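Side-chain contacts in water stress and hypersensitive response domain-containing protein (Archaeoglobus fulgidus DSM 4304, PDB 3BUT), which is of unknown function but has a beta fold of the late embryogenesis abundant (LEA_2) family and may bind lipid: residues H40-M45 with V50-E55; S57-T60 with A66-L69; F71-N76 with V98-T103; I104-G107 with V111-P114. The protein carries 4 engineered substitutions. All coordinates share one frame; numbering follows the deposited sequence. Where two conformers were deposited one is given.

Contact 1 of 4, residues H40-M45 with V50-E55; sequences HYTIEM and VADGYE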
loop_
_atom_site.group_PDB
_atom_site.type_symbol
_atom_site.label_atom_id
_atom_site.label_comp_id
_atom_site.label_asym_id
_atom_site.label_seq_id
_atom_site.Cartn_x
_atom_site.Cartn_y
_atom_site.Cartn_z
ATOM N N HIS A 40 8.575 -23.334 -4.753
ATOM C CA HIS A 40 8.256 -22.195 -5.595
ATOM C C HIS A 40 7.080 -21.448 -4.979
ATOM O O HIS A 40 6.155 -22.064 -4.437
ATOM C CB HIS A 40 7.919 -22.645 -7.015
ATOM C CG HIS A 40 7.782 -21.514 -7.987
ATOM N ND1 HIS A 40 8.811 -21.116 -8.815
ATOM C CD2 HIS A 40 6.744 -20.687 -8.253
ATOM C CE1 HIS A 40 8.410 -20.095 -9.552
ATOM N NE2 HIS A 40 7.162 -19.812 -9.227
ATOM N N TYR A 41 7.116 -20.121 -5.046
ATOM C CA TYR A 41 5.992 -19.324 -4.565
ATOM C C TYR A 41 5.569 -18.262 -5.546
ATOM O O TYR A 41 6.390 -17.743 -6.300
ATOM C CB TYR A 41 6.281 -18.711 -3.190
ATOM C CG TYR A 41 7.417 -17.725 -3.166
ATOM C CD1 TYR A 41 8.731 -18.151 -3.016
ATOM C CD2 TYR A 41 7.178 -16.357 -3.285
ATOM C CE1 TYR A 41 9.777 -17.248 -2.997
ATOM C CE2 TYR A 41 8.218 -15.448 -3.266
ATOM C CZ TYR A 41 9.512 -15.898 -3.120
ATOM O OH TYR A 41 10.549 -14.993 -3.103
ATOM N N THR A 42 4.271 -17.963 -5.550
ATOM C CA THR A 42 3.712 -16.847 -6.314
ATOM C C THR A 42 2.715 -16.076 -5.467
ATOM O O THR A 42 1.979 -16.664 -4.674
ATOM C CB THR A 42 2.994 -17.276 -7.645
ATOM O OG1 THR A 42 1.872 -18.121 -7.360
ATOM C CG2 THR A 42 3.926 -17.991 -8.600
ATOM N N ILE A 43 2.703 -14.756 -5.623
ATOM C CA ILE A 43 1.642 -13.921 -5.063
ATOM C C ILE A 43 1.042 -13.057 -6.172
ATOM O O ILE A 43 1.751 -12.293 -6.820
ATOM C CB ILE A 43 2.132 -13.029 -3.899
ATOM C CG1 ILE A 43 2.707 -13.889 -2.759
ATOM C CG2 ILE A 43 0.986 -12.149 -3.383
ATOM C CD1 ILE A 43 3.352 -13.101 -1.638
ATOM N N GLU A 44 -0.256 -13.216 -6.414
ATOM C CA GLU A 44 -0.965 -12.392 -7.382
ATOM C C GLU A 44 -1.959 -11.509 -6.660
ATOM O O GLU A 44 -2.628 -11.945 -5.727
ATOM C CB GLU A 44 -1.674 -13.244 -8.443
ATOM C CG GLU A 44 -0.736 -13.942 -9.410
ATOM C CD GLU A 44 -1.423 -14.428 -10.675
ATOM O OE1 GLU A 44 -2.441 -13.828 -11.086
ATOM O OE2 GLU A 44 -0.930 -15.409 -11.269
HETATM N N MSE A 45 -2.022 -10.251 -7.084
HETATM C CA MSE A 45 -2.939 -9.267 -6.525
HETATM C C MSE A 45 -3.635 -8.574 -7.700
HETATM O O MSE A 45 -2.986 -7.874 -8.479
HETATM C CB MSE A 45 -2.174 -8.262 -5.656
HETATM C CG MSE A 45 -1.436 -8.883 -4.466
HETATM SE SE MSE A 45 -0.323 -7.637 -3.473
HETATM C CE MSE A 45 -1.689 -6.799 -2.362
ATOM N N VAL A 50 2.924 -10.049 -8.279
ATOM C CA VAL A 50 3.815 -9.216 -7.464
ATOM C C VAL A 50 4.985 -9.990 -6.836
ATOM O O VAL A 50 5.961 -9.386 -6.385
ATOM C CB VAL A 50 3.038 -8.419 -6.375
ATOM C CG1 VAL A 50 2.012 -7.498 -7.007
ATOM C CG2 VAL A 50 2.363 -9.352 -5.405
ATOM N N ALA A 51 4.873 -11.318 -6.805
ATOM C CA ALA A 51 5.946 -12.200 -6.341
ATOM C C ALA A 51 5.936 -13.508 -7.124
ATOM O O ALA A 51 4.873 -14.052 -7.432
ATOM C CB ALA A 51 5.813 -12.478 -4.851
ATOM N N ASP A 52 7.132 -14.002 -7.432
ATOM C CA ASP A 52 7.327 -15.210 -8.220
ATOM C C ASP A 52 8.761 -15.670 -8.005
ATOM O O ASP A 52 9.686 -15.159 -8.642
ATOM C CB ASP A 52 7.082 -14.906 -9.704
ATOM C CG ASP A 52 7.267 -16.115 -10.599
ATOM O OD1 ASP A 52 6.776 -17.207 -10.246
ATOM O OD2 ASP A 52 7.894 -15.966 -11.670
ATOM N N GLY A 53 8.960 -16.626 -7.106
ATOM C CA GLY A 53 10.316 -17.049 -6.784
ATOM C C GLY A 53 10.486 -18.499 -6.397
ATOM O O GLY A 53 9.519 -19.182 -6.065
ATOM N N TYR A 54 11.735 -18.959 -6.455
ATOM C CA TYR A 54 12.117 -20.276 -5.960
ATOM C C TYR A 54 13.226 -20.161 -4.923
ATOM O O TYR A 54 14.240 -19.508 -5.162
ATOM C CB TYR A 54 12.594 -21.189 -7.101
ATOM C CG TYR A 54 12.668 -22.643 -6.691
ATOM C CD1 TYR A 54 11.557 -23.477 -6.824
ATOM C CD2 TYR A 54 13.839 -23.185 -6.151
ATOM C CE1 TYR A 54 11.608 -24.810 -6.437
ATOM C CE2 TYR A 54 13.897 -24.519 -5.748
ATOM C CZ TYR A 54 12.778 -25.323 -5.897
ATOM O OH TYR A 54 12.827 -26.648 -5.527
ATOM N N GLU A 55 13.044 -20.808 -3.769
ATOM C CA GLU A 55 14.024 -20.896 -2.665
ATOM C C GLU A 55 14.604 -22.311 -2.561
ATOM O O GLU A 55 13.921 -23.280 -2.502
ATOM C CB GLU A 55 13.439 -20.485 -1.300
ATOM C CG GLU A 55 14.087 -19.323 -0.554
ATOM C CD GLU A 55 14.920 -19.728 0.681
ATOM O OE1 GLU A 55 16.063 -20.159 0.497
ATOM O OE2 GLU A 55 14.488 -19.592 1.848
#
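His40 and Asp52 meet across an antiparallel beta hairpin through a histidine-carboxylate hydrogen bond: His40 NE2 donates to Asp52 OD1 over 2.8 Å, bent to 140° at the hydrogen. The bond reaches OD1 on its syn side, out of the carboxylate plane. With CG opposite the backbone N (chi1 -171°), the imidazole lies with one face over Gly53 O, while His40 CB packs 3.7 Å from Tyr54 CD1. Thr42 runs alongside Asp52, its CG2 3.4 Å from Asp52 OD1. Replacing His40 by alanine is likely to leave Asp52 OD1 without this N-H donor and to open a gap over Gly53 O. On the other face of the sheet the Tyr41 ring covers Gly53, whose CA makes a CH-pi contact 4.1 Å from the ring centroid; a CB at Gly53 would run into Tyr41 OH. Next to it Ala51 CB packs 3.8 Å from Ile43 CB, and Val50 CG2 touches both Ile43 CG2 and the SE of Met45, a selenomethionine. Outside the hairpin, Leu73 and Leu75 of the facing sheet pack on this apolar row, and Trp83 touches Met45 and Val50. Paired backbone bonds between Tyr41 and Gly53 set the register, while a classic beta bulge places Val50 and Ala51 both opposite Ile43. There Ile43 O accepts two bonds, from Val50 N at 2.9 Å and from Ala51 N at 3.3 Å.

Contact 2 of 4, residues S57-T60 with A66-L69; sequences SPVT and ATTL. Engineered in segment 66-69: Ala66 (natural residue Lys).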
loop_
_atom_site.group_PDB
_atom_site.type_symbol
_atom_site.label_atom_id
_atom_site.label_comp_id
_atom_site.label_asym_id
_atom_site.label_seq_id
_atom_site.Cartn_x
_atom_site.Cartn_y
_atom_site.Cartn_z
ATOM N N SER A 57 16.214 -24.514 -0.134
ATOM C CA SER A 57 16.574 -24.791 1.261
ATOM C C SER A 57 16.061 -26.162 1.704
ATOM O O SER A 57 14.914 -26.285 2.147
ATOM C CB SER A 57 16.064 -23.681 2.189
ATOM O OG SER A 57 14.661 -23.765 2.379
ATOM N N PRO A 58 16.904 -27.201 1.575
ATOM C CA PRO A 58 16.454 -28.565 1.848
ATOM C C PRO A 58 16.271 -28.859 3.338
ATOM O O PRO A 58 17.117 -28.486 4.148
ATOM C CB PRO A 58 17.552 -29.437 1.223
ATOM C CG PRO A 58 18.443 -28.485 0.452
ATOM C CD PRO A 58 18.312 -27.179 1.149
ATOM N N VAL A 59 15.147 -29.490 3.680
ATOM C CA VAL A 59 14.782 -29.819 5.063
ATOM C C VAL A 59 14.217 -31.239 5.108
ATOM O O VAL A 59 13.354 -31.577 4.304
ATOM C CB VAL A 59 13.704 -28.826 5.624
ATOM C CG1 VAL A 59 13.108 -29.320 6.932
ATOM C CG2 VAL A 59 14.280 -27.438 5.832
ATOM N N THR A 60 14.704 -32.073 6.030
ATOM C CA THR A 60 14.098 -33.394 6.258
ATOM C C THR A 60 13.084 -33.409 7.387
ATOM O O THR A 60 13.242 -32.711 8.383
ATOM C CB THR A 60 15.113 -34.503 6.600
ATOM O OG1 THR A 60 16.095 -34.009 7.519
ATOM C CG2 THR A 60 15.775 -35.026 5.367
ATOM N N ALA A 66 7.249 -34.674 13.741
ATOM C CA ALA A 66 6.651 -33.418 13.296
ATOM C C ALA A 66 7.699 -32.309 13.252
ATOM O O ALA A 66 8.565 -32.230 14.123
ATOM C CB ALA A 66 5.486 -33.032 14.193
ATOM N N THR A 67 7.613 -31.460 12.230
ATOM C CA THR A 67 8.609 -30.415 11.960
ATOM C C THR A 67 7.912 -29.131 11.508
ATOM O O THR A 67 6.988 -29.181 10.703
ATOM C CB THR A 67 9.596 -30.883 10.852
ATOM O OG1 THR A 67 10.300 -32.045 11.302
ATOM C CG2 THR A 67 10.618 -29.809 10.498
ATOM N N THR A 68 8.344 -27.987 12.029
ATOM C CA THR A 68 7.888 -26.710 11.497
ATOM C C THR A 68 8.744 -26.332 10.289
ATOM O O THR A 68 9.963 -26.234 10.389
ATOM C CB THR A 68 7.886 -25.606 12.572
ATOM O OG1 THR A 68 6.988 -25.982 13.620
ATOM C CG2 THR A 68 7.428 -24.260 11.997
ATOM N N LEU A 69 8.088 -26.161 9.144
ATOM C CA LEU A 69 8.734 -25.694 7.923
ATOM C C LEU A 69 8.511 -24.197 7.742
ATOM O O LEU A 69 7.423 -23.701 8.012
ATOM C CB LEU A 69 8.171 -26.417 6.698
ATOM C CG LEU A 69 8.073 -27.942 6.618
ATOM C CD1 LEU A 69 7.605 -28.327 5.228
ATOM C CD2 LEU A 69 9.380 -28.627 6.955
#
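Val59 and Leu69 face each other from backbones that stand well apart, with Val59 CA 7.9 Å from Leu69 CA, and no hydrogen bond crosses between 57-60 and 66-69. The two segments belong to different sheets: 57-60 lies on an outermost strand of the four-stranded sheet, 66-69 on an outermost strand of the three-stranded one, and the chain passes from one to the other through residues 61-65. Side chains therefore do the bridging. Val59 points its CB toward the other segment and its CG1 branch meets Leu69 CD2 at 3.8 Å, methyl against methyl, the two side chains crossing at a slant. Val59 CG1 is directed there by lying opposite the backbone N (chi1 168°). Leu69 sets out more along the side; its CD1 continues the chain (chi2 -174°), and the other methyl, CD2, is the one that meets the valine. Thr67 adds a looser touch, its CG2 4.4 Å from Val59 CG1. Thr67 OG1 and Thr60 O are 4.2 Å apart, too far for a hydrogen bond. Each backbone is held within its own sheet: Val59 bonds to Val36, Leu69 to Ala24 and Thr67 to Val26. Leu69 also packs on Val36 and Val26, so its side chain touches both sheets. With one close methyl pair, one distant one and no polar bond between the segments, the contact is a light apolar closure at the margin between the two sheets, and it fixes neither strand's register against the other.

Contact 3 of 4, residues F71-N76 with V98-T103; sequences FSLRLN and VAIKPT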
loop_
_atom_site.group_PDB
_atom_site.type_symbol
_atom_site.label_atom_id
_atom_site.label_comp_id
_atom_site.label_asym_id
_atom_site.label_seq_id
_atom_site.Cartn_x
_atom_site.Cartn_y
_atom_site.Cartn_z
ATOM N N PHE A 71 8.587 -20.954 5.105
ATOM C CA PHE A 71 8.506 -20.479 3.732
ATOM C C PHE A 71 8.628 -18.952 3.720
ATOM O O PHE A 71 7.798 -18.239 4.287
ATOM C CB PHE A 71 7.197 -20.944 3.076
ATOM C CG PHE A 71 7.002 -22.441 3.095
ATOM C CD1 PHE A 71 7.598 -23.247 2.133
ATOM C CD2 PHE A 71 6.221 -23.042 4.075
ATOM C CE1 PHE A 71 7.433 -24.632 2.148
ATOM C CE2 PHE A 71 6.049 -24.418 4.101
ATOM C CZ PHE A 71 6.651 -25.217 3.130
ATOM N N SER A 72 9.692 -18.461 3.096
ATOM C CA SER A 72 9.943 -17.038 2.993
ATOM C C SER A 72 9.418 -16.538 1.659
ATOM O O SER A 72 9.945 -16.891 0.607
ATOM C CB SER A 72 11.441 -16.760 3.118
ATOM O OG SER A 72 11.717 -15.380 2.974
ATOM N N LEU A 73 8.374 -15.720 1.709
ATOM C CA LEU A 73 7.751 -15.198 0.505
ATOM C C LEU A 73 8.115 -13.737 0.360
ATOM O O LEU A 73 7.661 -12.905 1.143
ATOM C CB LEU A 73 6.231 -15.360 0.577
ATOM C CG LEU A 73 5.657 -16.633 1.212
ATOM C CD1 LEU A 73 4.162 -16.491 1.422
ATOM C CD2 LEU A 73 5.961 -17.867 0.382
ATOM N N ARG A 74 8.938 -13.427 -0.638
ATOM C CA ARG A 74 9.434 -12.069 -0.831
ATOM C C ARG A 74 8.742 -11.347 -1.979
ATOM O O ARG A 74 8.561 -11.904 -3.057
ATOM C CB ARG A 74 10.950 -12.061 -1.036
ATOM C CG ARG A 74 11.747 -12.501 0.190
ATOM C CD ARG A 74 13.215 -12.724 -0.155
ATOM N NE ARG A 74 13.874 -13.601 0.810
ATOM C CZ ARG A 74 13.876 -14.931 0.746
ATOM N NH1 ARG A 74 14.503 -15.635 1.680
ATOM N NH2 ARG A 74 13.247 -15.565 -0.239
ATOM N N LEU A 75 8.369 -10.096 -1.730
ATOM C CA LEU A 75 7.724 -9.256 -2.729
ATOM C C LEU A 75 8.643 -8.121 -3.150
ATOM O O LEU A 75 9.014 -7.275 -2.334
ATOM C CB LEU A 75 6.413 -8.670 -2.194
ATOM C CG LEU A 75 5.275 -9.589 -1.763
ATOM C CD1 LEU A 75 5.345 -9.864 -0.284
ATOM C CD2 LEU A 75 3.968 -8.912 -2.088
ATOM N N ASN A 76 9.011 -8.123 -4.428
ATOM C CA ASN A 76 9.682 -6.993 -5.057
ATOM C C ASN A 76 8.670 -5.853 -5.190
ATOM O O ASN A 76 7.598 -6.034 -5.781
ATOM C CB ASN A 76 10.241 -7.417 -6.423
ATOM C CG ASN A 76 10.832 -6.255 -7.219
ATOM O OD1 ASN A 76 10.453 -6.031 -8.368
ATOM N ND2 ASN A 76 11.764 -5.522 -6.613
ATOM N N VAL A 98 -2.221 -16.517 -3.203
ATOM C CA VAL A 98 -0.881 -16.973 -2.821
ATOM C C VAL A 98 -0.766 -18.473 -3.098
ATOM O O VAL A 98 -1.638 -19.256 -2.711
ATOM C CB VAL A 98 -0.561 -16.663 -1.336
ATOM C CG1 VAL A 98 0.821 -17.179 -0.952
ATOM C CG2 VAL A 98 -0.644 -15.175 -1.077
ATOM N N ALA A 99 0.292 -18.860 -3.803
ATOM C CA ALA A 99 0.545 -20.262 -4.097
ATOM C C ALA A 99 1.944 -20.659 -3.660
ATOM O O ALA A 99 2.912 -20.009 -4.027
ATOM C CB ALA A 99 0.359 -20.526 -5.562
ATOM N N ILE A 100 2.040 -21.718 -2.861
ATOM C CA ILE A 100 3.328 -22.305 -2.497
ATOM C C ILE A 100 3.384 -23.728 -3.047
ATOM O O ILE A 100 2.501 -24.540 -2.782
ATOM C CB ILE A 100 3.580 -22.266 -0.968
ATOM C CG1 ILE A 100 3.679 -20.820 -0.480
ATOM C CG2 ILE A 100 4.864 -23.010 -0.598
ATOM C CD1 ILE A 100 3.342 -20.629 1.006
ATOM N N LYS A 101 4.421 -24.004 -3.832
ATOM C CA LYS A 101 4.595 -25.284 -4.510
ATOM C C LYS A 101 5.888 -25.958 -4.021
ATOM O O LYS A 101 6.945 -25.760 -4.615
ATOM C CB LYS A 101 4.638 -25.034 -6.023
ATOM C CG LYS A 101 4.602 -26.269 -6.916
ATOM C CD LYS A 101 4.429 -25.860 -8.384
ATOM C CE LYS A 101 4.865 -26.953 -9.347
ATOM N NZ LYS A 101 6.337 -26.944 -9.588
ATOM N N PRO A 102 5.817 -26.728 -2.912
ATOM C CA PRO A 102 7.025 -27.381 -2.417
ATOM C C PRO A 102 7.463 -28.557 -3.278
ATOM O O PRO A 102 6.631 -29.250 -3.869
ATOM C CB PRO A 102 6.626 -27.860 -1.023
ATOM C CG PRO A 102 5.162 -28.018 -1.074
ATOM C CD PRO A 102 4.650 -27.006 -2.052
ATOM N N THR A 103 8.776 -28.739 -3.358
ATOM C CA THR A 103 9.385 -29.862 -4.043
ATOM C C THR A 103 9.684 -30.914 -2.995
ATOM O O THR A 103 10.614 -30.767 -2.206
ATOM C CB THR A 103 10.695 -29.456 -4.735
ATOM O OG1 THR A 103 10.467 -28.306 -5.555
ATOM C CG2 THR A 103 11.206 -30.585 -5.600
#
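Leu73 and Phe71 pack on Ile100 in an apolar contact between sheets, close to the centre of the chain, where strand 66-76 of the three-stranded sheet faces strand 93-105 of the four-stranded one. The strand axes stay 9.9 Å apart and run at 134° to each other, and no hydrogen bond crosses. Ile100 sits between the two residues and offers each a different branch. Its CG2 methyl comes over a face of the Phe71 ring, 4.3 Å from the centroid and 27° off the normal, a CH-pi contact whose nearest ring atom is Phe71 CD1. The other branch turns to the leucine: Ile100 CG1 is 3.8 Å from Leu73 CD2, with Ile100 CD1 also in touch, the side chains crossing at about a right angle. Having CG2 opposite the backbone N and CG1 opposite the carbonyl carbon (chi1 -64°) splits the branches this way. Leu73 CD1, the remaining methyl, reaches Val98 CG1 at 4.2 Å, a lighter touch. A serine in place of Ile100 would probably uncover the Phe71 ring face and leave Leu73 CD2 beside a gap between the sheets. Around this centre Tyr39 meets the Phe71 ring edge-to-face, while Tyr41 packs on Leu73 and Ile43 on Val98, all three from strand 34-45; strand 17-27 flanks Phe71 within its own sheet through Ala24.

Contact 4 of 4, residues I104-G107 with V111-P114; sequences IEIG and VEVP. Engineered in segment 104-107: Ile106 (natural residue Val).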
loop_
_atom_site.group_PDB
_atom_site.type_symbol
_atom_site.label_atom_id
_atom_site.label_comp_id
_atom_site.label_asym_id
_atom_site.label_seq_id
_atom_site.Cartn_x
_atom_site.Cartn_y
_atom_site.Cartn_z
ATOM N N ILE A 104 8.876 -31.968 -2.993
ATOM C CA ILE A 104 8.967 -33.042 -2.020
ATOM C C ILE A 104 9.665 -34.213 -2.672
ATOM O O ILE A 104 9.214 -34.706 -3.703
ATOM C CB ILE A 104 7.562 -33.480 -1.542
ATOM C CG1 ILE A 104 6.814 -32.299 -0.917
ATOM C CG2 ILE A 104 7.661 -34.649 -0.568
ATOM C CD1 ILE A 104 5.341 -32.551 -0.703
ATOM N N GLU A 105 10.767 -34.655 -2.077
ATOM C CA GLU A 105 11.555 -35.736 -2.648
ATOM C C GLU A 105 11.402 -36.995 -1.817
ATOM O O GLU A 105 11.778 -37.025 -0.644
ATOM C CB GLU A 105 13.040 -35.357 -2.741
ATOM C CG GLU A 105 13.341 -34.099 -3.560
ATOM C CD GLU A 105 14.830 -33.765 -3.641
ATOM O OE1 GLU A 105 15.616 -34.259 -2.803
ATOM O OE2 GLU A 105 15.214 -32.992 -4.546
ATOM N N ILE A 106 10.805 -38.022 -2.416
ATOM C CA ILE A 106 10.905 -39.383 -1.894
ATOM C C ILE A 106 11.372 -40.275 -3.055
ATOM O O ILE A 106 10.567 -40.738 -3.873
ATOM C CB ILE A 106 9.589 -39.901 -1.227
ATOM C CG1 ILE A 106 9.062 -38.904 -0.180
ATOM C CG2 ILE A 106 9.836 -41.264 -0.563
ATOM C CD1 ILE A 106 7.611 -39.101 0.232
ATOM N N GLY A 107 12.688 -40.474 -3.131
ATOM C CA GLY A 107 13.302 -41.211 -4.227
ATOM C C GLY A 107 14.501 -40.486 -4.807
ATOM O O GLY A 107 15.217 -41.026 -5.652
ATOM N N VAL A 111 9.856 -37.088 -7.622
ATOM C CA VAL A 111 9.256 -36.070 -6.747
ATOM C C VAL A 111 7.726 -36.032 -6.674
ATOM O O VAL A 111 7.031 -36.764 -7.373
ATOM C CB VAL A 111 9.722 -34.634 -7.114
ATOM C CG1 VAL A 111 11.152 -34.401 -6.663
ATOM C CG2 VAL A 111 9.526 -34.350 -8.610
ATOM N N GLU A 112 7.232 -35.167 -5.792
ATOM C CA GLU A 112 5.823 -34.804 -5.696
ATOM C C GLU A 112 5.789 -33.289 -5.579
ATOM O O GLU A 112 6.517 -32.718 -4.758
ATOM C CB GLU A 112 5.180 -35.419 -4.447
ATOM C CG GLU A 112 5.230 -36.938 -4.376
ATOM C CD GLU A 112 4.393 -37.499 -3.245
ATOM O OE1 GLU A 112 3.164 -37.645 -3.423
ATOM O OE2 GLU A 112 4.968 -37.806 -2.182
ATOM N N VAL A 113 4.963 -32.626 -6.385
ATOM C CA VAL A 113 4.899 -31.156 -6.339
ATOM C C VAL A 113 3.485 -30.572 -6.168
ATOM O O VAL A 113 2.938 -29.988 -7.106
ATOM C CB VAL A 113 5.628 -30.500 -7.548
ATOM C CG1 VAL A 113 7.090 -30.248 -7.215
ATOM C CG2 VAL A 113 5.488 -31.355 -8.815
ATOM N N PRO A 114 2.897 -30.716 -4.962
ATOM C CA PRO A 114 1.552 -30.191 -4.736
ATOM C C PRO A 114 1.530 -28.660 -4.674
ATOM O O PRO A 114 2.518 -28.042 -4.289
ATOM C CB PRO A 114 1.166 -30.798 -3.382
ATOM C CG PRO A 114 2.448 -31.003 -2.683
ATOM C CD PRO A 114 3.440 -31.358 -3.748
#
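Glu112 N donates to Ile104 O over 2.9 Å, the shorter of two backbone bonds that tie 104-107 to 111-114; Ile104 N returns one to Glu112 O at 3.0 Å. Together they make Ile104 and Glu112 an antiparallel hydrogen-bonded pair, and Val111 CA adds a CA-H...O contact to the same Ile104 O. Ile104 carries most of the side-chain packing. With CG1 lying opposite the carbonyl carbon (chi1 -59°) and the chain extended beyond it, CD1 arrives at the Pro114 ring, 3.8 Å from Pro114 CD and about as near Pro114 CG, the two side chains crossing nearly at right angles. On the other face Glu105 and Val111 run side by side, Glu105 CG touching Val111 CG1 at 3.8 Å. Back on the Ile104 side, Ile106, an engineered residue, sends its CD1 to within 3.8 Å of Glu112 OE2, an apolar touch at the carboxylate, not a polar bond. Glu105 is also tied to strand 34-45, its backbone bonding to Val35 and its OE2 weakly to Ser37 OG. Two reciprocal backbone bonds beside a short connection mark a surface beta hairpin, here joining strand 93-105 to strand 111-123.

How the contacts relate
Contacts 1 and 4 are hairpins of the four-stranded sheet and rest on backbone hydrogen bonds; contacts 2 and 3 span the two sheets and are apolar, with no such bonds. Contact 3 is the most central and lies beside contact 1, which shares its interior through one face while keeping a polar histidine-aspartate pair on the other. Tyr54 OH and Thr103 OG1 join the two directly by a probable hydrogen bond, as does the backbone pair His40 and Lys101. Contact 4 lies at the surface, yet touches contact 3 where Pro102 meets Pro114. Contact 2, about 20 Å from contact 1 between centres, shares strand 48-61 with it and strand 66-76 with contact 3.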